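PDB 5NO8: Baccell_00875 from Bacteroides cellulosilyticus DSM 14838, which probably acts as a polysaccharide lyase that removes the L-rhamnose caps linked to glucuronic acid on complex arabinogalactan proteins. Local coordinates for residues E394-L408 / N678-R692. Residues are numbered along the deposited sequence; the frame is centred on the assembly and turned at random.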
loop_
_atom_site.group_PDB
_atom_site.type_symbol
_atom_site.label_atom_id
_atom_site.label_comp_id
_atom_site.label_asym_id
_atom_site.label_seq_id
_atom_site.Cartn_x
_atom_site.Cartn_y
_atom_site.Cartn_z
ATOM N N GLU A 394 -8.039 15.944 6.325
ATOM C CA GLU A 394 -7.108 14.963 6.867
ATOM C C GLU A 394 -6.018 15.587 7.746
ATOM O O GLU A 394 -5.351 14.851 8.479
ATOM C CB GLU A 394 -6.403 14.193 5.736
ATOM C CG GLU A 394 -7.214 13.115 5.060
ATOM C CD GLU A 394 -8.110 13.595 3.929
ATOM O OE1 GLU A 394 -8.352 14.826 3.760
ATOM O OE2 GLU A 394 -8.581 12.701 3.194
ATOM N N ARG A 395 -5.789 16.895 7.631
ATOM C CA ARG A 395 -4.800 17.594 8.491
ATOM C C ARG A 395 -5.186 17.604 9.982
ATOM O O ARG A 395 -4.323 17.848 10.833
ATOM C CB ARG A 395 -4.530 19.023 8.015
ATOM C CG ARG A 395 -3.457 19.211 6.945
ATOM C CD ARG A 395 -3.708 18.431 5.672
ATOM N NE ARG A 395 -4.915 18.897 4.982
ATOM C CZ ARG A 395 -5.498 18.263 3.968
ATOM N NH1 ARG A 395 -4.982 17.122 3.484
ATOM N NH2 ARG A 395 -6.611 18.768 3.428
ATOM N N LEU A 396 -6.446 17.308 10.301
ATOM C CA LEU A 396 -6.874 16.980 11.676
ATOM C C LEU A 396 -6.016 15.930 12.391
ATOM O O LEU A 396 -5.909 15.962 13.615
ATOM C CB LEU A 396 -8.343 16.556 11.740
ATOM C CG LEU A 396 -9.396 17.677 11.856
ATOM C CD1 LEU A 396 -9.406 18.196 13.300
ATOM C CD2 LEU A 396 -9.177 18.826 10.888
ATOM N N GLY A 397 -5.418 14.999 11.636
ATOM C CA GLY A 397 -4.568 13.999 12.219
ATOM C C GLY A 397 -3.405 14.569 12.999
ATOM O O GLY A 397 -3.008 13.962 13.988
ATOM N N MET A 398 -2.876 15.707 12.585
ATOM C CA MET A 398 -1.807 16.386 13.357
ATOM C C MET A 398 -2.280 16.776 14.756
ATOM O O MET A 398 -1.549 16.579 15.742
ATOM C CB MET A 398 -1.249 17.570 12.611
ATOM C CG MET A 398 -0.354 17.107 11.456
ATOM S SD MET A 398 0.437 18.403 10.569
ATOM C CE MET A 398 -0.868 18.799 9.393
ATOM N N GLY A 399 -3.526 17.245 14.875
ATOM C CA GLY A 399 -4.069 17.511 16.210
ATOM C C GLY A 399 -4.290 16.255 17.023
ATOM O O GLY A 399 -4.001 16.206 18.221
ATOM N N VAL A 400 -4.802 15.205 16.402
ATOM C CA VAL A 400 -5.079 13.982 17.121
ATOM C C VAL A 400 -3.740 13.371 17.597
ATOM O O VAL A 400 -3.625 12.894 18.735
ATOM C CB VAL A 400 -5.909 13.002 16.279
ATOM C CG1 VAL A 400 -6.139 11.702 17.018
ATOM C CG2 VAL A 400 -7.252 13.643 15.901
ATOM N N LEU A 401 -2.723 13.424 16.739
ATOM C CA LEU A 401 -1.415 12.936 17.148
ATOM C C LEU A 401 -0.883 13.735 18.358
ATOM O O LEU A 401 -0.399 13.129 19.344
ATOM C CB LEU A 401 -0.392 13.063 16.025
ATOM C CG LEU A 401 1.041 12.690 16.412
ATOM C CD1 LEU A 401 1.107 11.281 16.971
ATOM C CD2 LEU A 401 1.961 12.851 15.213
ATOM N N LEU A 402 -0.909 15.066 18.259
ATOM C CA LEU A 402 -0.379 15.879 19.368
ATOM C C LEU A 402 -1.108 15.636 20.690
ATOM O O LEU A 402 -0.455 15.628 21.740
ATOM C CB LEU A 402 -0.293 17.346 19.038
ATOM C CG LEU A 402 1.014 17.812 18.400
ATOM C CD1 LEU A 402 1.418 17.044 17.147
ATOM C CD2 LEU A 402 0.962 19.299 18.126
ATOM N N VAL A 403 -2.422 15.386 20.645
ATOM C CA VAL A 403 -3.144 14.972 21.864
ATOM C C VAL A 403 -2.605 13.666 22.428
ATOM O O VAL A 403 -2.364 13.562 23.628
ATOM C CB VAL A 403 -4.666 14.773 21.652
ATOM C CG1 VAL A 403 -5.302 14.269 22.943
ATOM C CG2 VAL A 403 -5.308 16.056 21.209
ATOM N N LYS A 404 -2.446 12.643 21.586
ATOM C CA LYS A 404 -2.013 11.352 22.088
ATOM C C LYS A 404 -0.616 11.497 22.706
ATOM O O LYS A 404 -0.362 10.951 23.770
ATOM C CB LYS A 404 -2.049 10.272 21.007
ATOM C CG LYS A 404 -3.469 9.920 20.616
ATOM C CD LYS A 404 -3.536 8.711 19.718
ATOM C CE LYS A 404 -4.970 8.461 19.286
ATOM N NZ LYS A 404 -5.083 7.125 18.664
ATOM N N GLN A 405 0.248 12.260 22.055
ATOM C CA GLN A 405 1.599 12.477 22.576
ATOM C C GLN A 405 1.553 13.322 23.881
ATOM O O GLN A 405 2.305 13.070 24.818
ATOM C CB GLN A 405 2.505 13.144 21.548
ATOM C CG GLN A 405 3.978 13.203 21.964
ATOM C CD GLN A 405 4.723 11.869 21.983
ATOM O OE1 GLN A 405 4.158 10.783 21.875
ATOM N NE2 GLN A 405 6.030 11.964 22.172
ATOM N N TYR A 406 0.648 14.278 23.957
ATOM C CA TYR A 406 0.416 14.996 25.201
ATOM C C TYR A 406 0.007 14.059 26.324
ATOM O O TYR A 406 0.503 14.170 27.464
ATOM C CB TYR A 406 -0.630 16.112 25.008
ATOM C CG TYR A 406 -0.919 16.734 26.347
ATOM C CD1 TYR A 406 -0.066 17.696 26.872
ATOM C CD2 TYR A 406 -1.963 16.273 27.126
ATOM C CE1 TYR A 406 -0.279 18.223 28.150
ATOM C CE2 TYR A 406 -2.196 16.793 28.397
ATOM C CZ TYR A 406 -1.353 17.769 28.899
ATOM O OH TYR A 406 -1.568 18.278 30.166
ATOM N N LEU A 407 -0.884 13.119 26.048
ATOM C CA LEU A 407 -1.362 12.222 27.096
ATOM C C LEU A 407 -0.227 11.357 27.671
ATOM O O LEU A 407 -0.289 10.957 28.843
ATOM C CB LEU A 407 -2.523 11.354 26.607
ATOM C CG LEU A 407 -3.805 12.120 26.265
ATOM C CD1 LEU A 407 -4.805 11.161 25.632
ATOM C CD2 LEU A 407 -4.374 12.781 27.510
ATOM N N LEU A 408 0.810 11.106 26.862
ATOM C CA LEU A 408 1.973 10.345 27.290
ATOM C C LEU A 408 2.996 11.188 28.007
ATOM O O LEU A 408 3.546 10.766 29.033
ATOM C CB LEU A 408 2.621 9.659 26.070
ATOM C CG LEU A 408 1.784 8.531 25.498
ATOM C CD1 LEU A 408 2.303 8.153 24.123
ATOM C CD2 LEU A 408 1.824 7.308 26.411
ATOM N N ASN A 678 1.832 16.195 4.513
ATOM C CA ASN A 678 0.454 16.545 4.352
ATOM C C ASN A 678 -0.354 15.852 5.436
ATOM O O ASN A 678 -0.535 16.423 6.519
ATOM C CB ASN A 678 0.036 16.245 2.884
ATOM C CG ASN A 678 -1.355 16.723 2.572
ATOM O OD1 ASN A 678 -2.186 16.758 3.463
ATOM N ND2 ASN A 678 -1.626 17.099 1.294
ATOM N N ASP A 679 -0.799 14.625 5.197
ATOM C CA ASP A 679 -1.765 13.943 6.040
ATOM C C ASP A 679 -1.260 12.672 6.767
ATOM O O ASP A 679 -2.010 12.014 7.477
ATOM C CB ASP A 679 -3.061 13.636 5.213
ATOM C CG ASP A 679 -2.804 13.028 3.821
ATOM O OD1 ASP A 679 -1.691 13.145 3.224
ATOM O OD2 ASP A 679 -3.772 12.392 3.310
ATOM N N GLN A 680 0.015 12.343 6.582
ATOM C CA GLN A 680 0.607 11.093 7.060
ATOM C C GLN A 680 0.681 10.937 8.569
ATOM O O GLN A 680 0.938 9.833 9.029
ATOM C CB GLN A 680 2.031 10.865 6.485
ATOM C CG GLN A 680 3.111 11.795 7.045
ATOM C CD GLN A 680 2.831 13.255 6.798
ATOM O OE1 GLN A 680 2.858 14.129 7.734
ATOM N NE2 GLN A 680 2.567 13.560 5.553
ATOM N N ASP A 681 0.433 11.991 9.331
ATOM C CA ASP A 681 0.562 11.873 10.790
ATOM C C ASP A 681 -0.487 10.952 11.401
ATOM O O ASP A 681 -0.288 10.425 12.490
ATOM C CB ASP A 681 0.636 13.248 11.421
ATOM C CG ASP A 681 1.894 13.967 10.997
ATOM O OD1 ASP A 681 2.989 13.364 11.123
ATOM O OD2 ASP A 681 1.823 15.092 10.482
ATOM N N TRP A 682 -1.575 10.671 10.672
ATOM C CA TRP A 682 -2.443 9.556 11.045
ATOM C C TRP A 682 -1.724 8.214 11.267
ATOM O O TRP A 682 -2.172 7.388 12.051
ATOM C CB TRP A 682 -3.582 9.346 10.010
ATOM C CG TRP A 682 -4.593 10.426 10.015
ATOM C CD1 TRP A 682 -4.751 11.395 9.086
ATOM C CD2 TRP A 682 -5.599 10.656 11.013
ATOM N NE1 TRP A 682 -5.799 12.222 9.426
ATOM C CE2 TRP A 682 -6.326 11.799 10.614
ATOM C CE3 TRP A 682 -5.925 10.032 12.217
ATOM C CZ2 TRP A 682 -7.385 12.328 11.383
ATOM C CZ3 TRP A 682 -6.981 10.563 12.992
ATOM C CH2 TRP A 682 -7.706 11.691 12.540
ATOM N N ALA A 683 -0.619 7.963 10.560
ATOM C CA ALA A 683 0.092 6.720 10.806
ATOM C C ALA A 683 0.561 6.631 12.255
ATOM O O ALA A 683 0.543 5.550 12.828
ATOM C CB ALA A 683 1.243 6.538 9.833
ATOM N N LEU A 684 0.959 7.752 12.840
ATOM C CA LEU A 684 1.408 7.754 14.237
ATOM C C LEU A 684 0.220 7.742 15.202
ATOM O O LEU A 684 0.292 7.159 16.272
ATOM C CB LEU A 684 2.344 8.919 14.502
ATOM C CG LEU A 684 3.691 8.864 13.783
ATOM C CD1 LEU A 684 4.499 10.108 14.141
ATOM C CD2 LEU A 684 4.444 7.579 14.088
ATOM N N VAL A 685 -0.893 8.343 14.795
ATOM C CA VAL A 685 -2.136 8.175 15.553
ATOM C C VAL A 685 -2.466 6.702 15.731
ATOM O O VAL A 685 -2.793 6.245 16.831
ATOM C CB VAL A 685 -3.318 8.922 14.879
ATOM C CG1 VAL A 685 -4.654 8.577 15.553
ATOM C CG2 VAL A 685 -3.086 10.422 14.854
ATOM N N TYR A 686 -2.363 5.925 14.652
ATOM C CA TYR A 686 -2.657 4.522 14.727
ATOM C C TYR A 686 -1.538 3.691 15.351
ATOM O O TYR A 686 -1.808 2.657 15.992
ATOM C CB TYR A 686 -3.117 4.010 13.362
ATOM C CG TYR A 686 -4.537 4.454 13.094
ATOM C CD1 TYR A 686 -5.587 3.948 13.849
ATOM C CD2 TYR A 686 -4.810 5.445 12.186
ATOM C CE1 TYR A 686 -6.895 4.360 13.631
ATOM C CE2 TYR A 686 -6.115 5.871 11.956
ATOM C CZ TYR A 686 -7.147 5.312 12.675
ATOM O OH TYR A 686 -8.425 5.729 12.438
ATOM N N TYR A 687 -0.297 4.158 15.214
ATOM C CA TYR A 687 0.828 3.541 15.900
ATOM C C TYR A 687 0.568 3.568 17.418
ATOM O O TYR A 687 0.755 2.570 18.096
ATOM C CB TYR A 687 2.130 4.266 15.582
ATOM C CG TYR A 687 3.309 3.632 16.235
ATOM C CD1 TYR A 687 3.645 3.935 17.545
ATOM C CD2 TYR A 687 4.065 2.671 15.563
ATOM C CE1 TYR A 687 4.729 3.318 18.165
ATOM C CE2 TYR A 687 5.122 2.053 16.181
ATOM C CZ TYR A 687 5.446 2.387 17.481
ATOM O OH TYR A 687 6.508 1.727 18.079
ATOM N N LEU A 688 0.130 4.713 17.907
ATOM C CA LEU A 688 -0.142 4.889 19.342
ATOM C C LEU A 688 -1.399 4.185 19.808
ATOM O O LEU A 688 -1.444 3.734 20.951
ATOM C CB LEU A 688 -0.160 6.359 19.716
ATOM C CG LEU A 688 1.206 7.031 19.535
ATOM C CD1 LEU A 688 1.124 8.504 19.715
ATOM C CD2 LEU A 688 2.266 6.456 20.478
ATOM N N LEU A 689 -2.393 4.030 18.934
ATOM C CA LEU A 689 -3.521 3.144 19.235
ATOM C C LEU A 689 -3.086 1.706 19.440
ATOM O O LEU A 689 -3.359 1.072 20.470
ATOM C CB LEU A 689 -4.572 3.214 18.115
ATOM C CG LEU A 689 -5.769 2.270 18.343
ATOM C CD1 LEU A 689 -6.621 2.837 19.487
ATOM C CD2 LEU A 689 -6.568 2.150 17.073
ATOM N N VAL A 690 -2.366 1.173 18.453
ATOM C CA VAL A 690 -1.976 -0.207 18.447
ATOM C C VAL A 690 -1.056 -0.546 19.608
ATOM O O VAL A 690 -1.212 -1.609 20.205
ATOM C CB VAL A 690 -1.287 -0.575 17.116
ATOM C CG1 VAL A 690 -0.540 -1.896 17.192
ATOM C CG2 VAL A 690 -2.322 -0.593 16.006
ATOM N N ASN A 691 -0.106 0.344 19.900
ATOM C CA ASN A 691 0.935 0.041 20.877
ATOM C C ASN A 691 0.596 0.456 22.301
ATOM O O ASN A 691 1.145 -0.116 23.232
ATOM C CB ASN A 691 2.265 0.612 20.434
ATOM C CG ASN A 691 2.873 -0.233 19.348
ATOM O OD1 ASN A 691 3.253 -1.383 19.609
ATOM N ND2 ASN A 691 2.854 0.261 18.109
ATOM N N ARG A 692 -0.261 1.457 22.447
ATOM C CA ARG A 692 -0.572 2.005 23.772
ATOM C C ARG A 692 -2.043 2.138 24.080
ATOM O O ARG A 692 -2.379 2.598 25.177
ATOM C CB ARG A 692 0.118 3.348 23.920
ATOM C CG ARG A 692 1.605 3.160 24.049
ATOM C CD ARG A 692 2.322 4.409 24.409
ATOM N NE ARG A 692 3.741 4.154 24.294
ATOM C CZ ARG A 692 4.495 3.537 25.208
ATOM N NH1 ARG A 692 4.008 3.133 26.365
ATOM N NH2 ARG A 692 5.768 3.348 24.958
HETATM O O HOH W 1 -2.891 14.580 9.674
#
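The CA of Gly397 sits over one face of the Trp682 indole, 3.5 Å from the centroid of the six-membered ring in a CH-pi contact; any side chain here would run into NE1. The same indole donates from NE1 to Glu394 O at 2.8 Å, in the carbonyl plane on a lone pair, though the bond is bent (134°). With an alanine at this position, Glu394 O is likely to lose the indole donor, keeping Gly397 N, and a gap to open over Gly397 and beside Val400. Two more side-chain hydrogen bonds cross the contact. At its N-terminal end Arg395, bent at chi2 and chi3, turns NH1 to Asn678 OD1 (2.8 Å), while NH2 pairs with Asp390. Part-way along, Lys404 lays its methylenes on Val685 and Leu688, yet is long enough to bring NZ to Val685 O (3.1 Å) and to Leu694 O of the C-terminal residue. Along the helices the packing is aliphatic: Val685 is a knob whose CG1 meets Lys404 and Val400 and CG2 Gly397 and Leu401; Leu688 fits among Leu401, Lys404, Gln405 and Leu408. The axes of segments 396-408 and 682-692 approach to 8.5 Å, at 34°, in knobs-into-holes packing within the C-terminal helical domain.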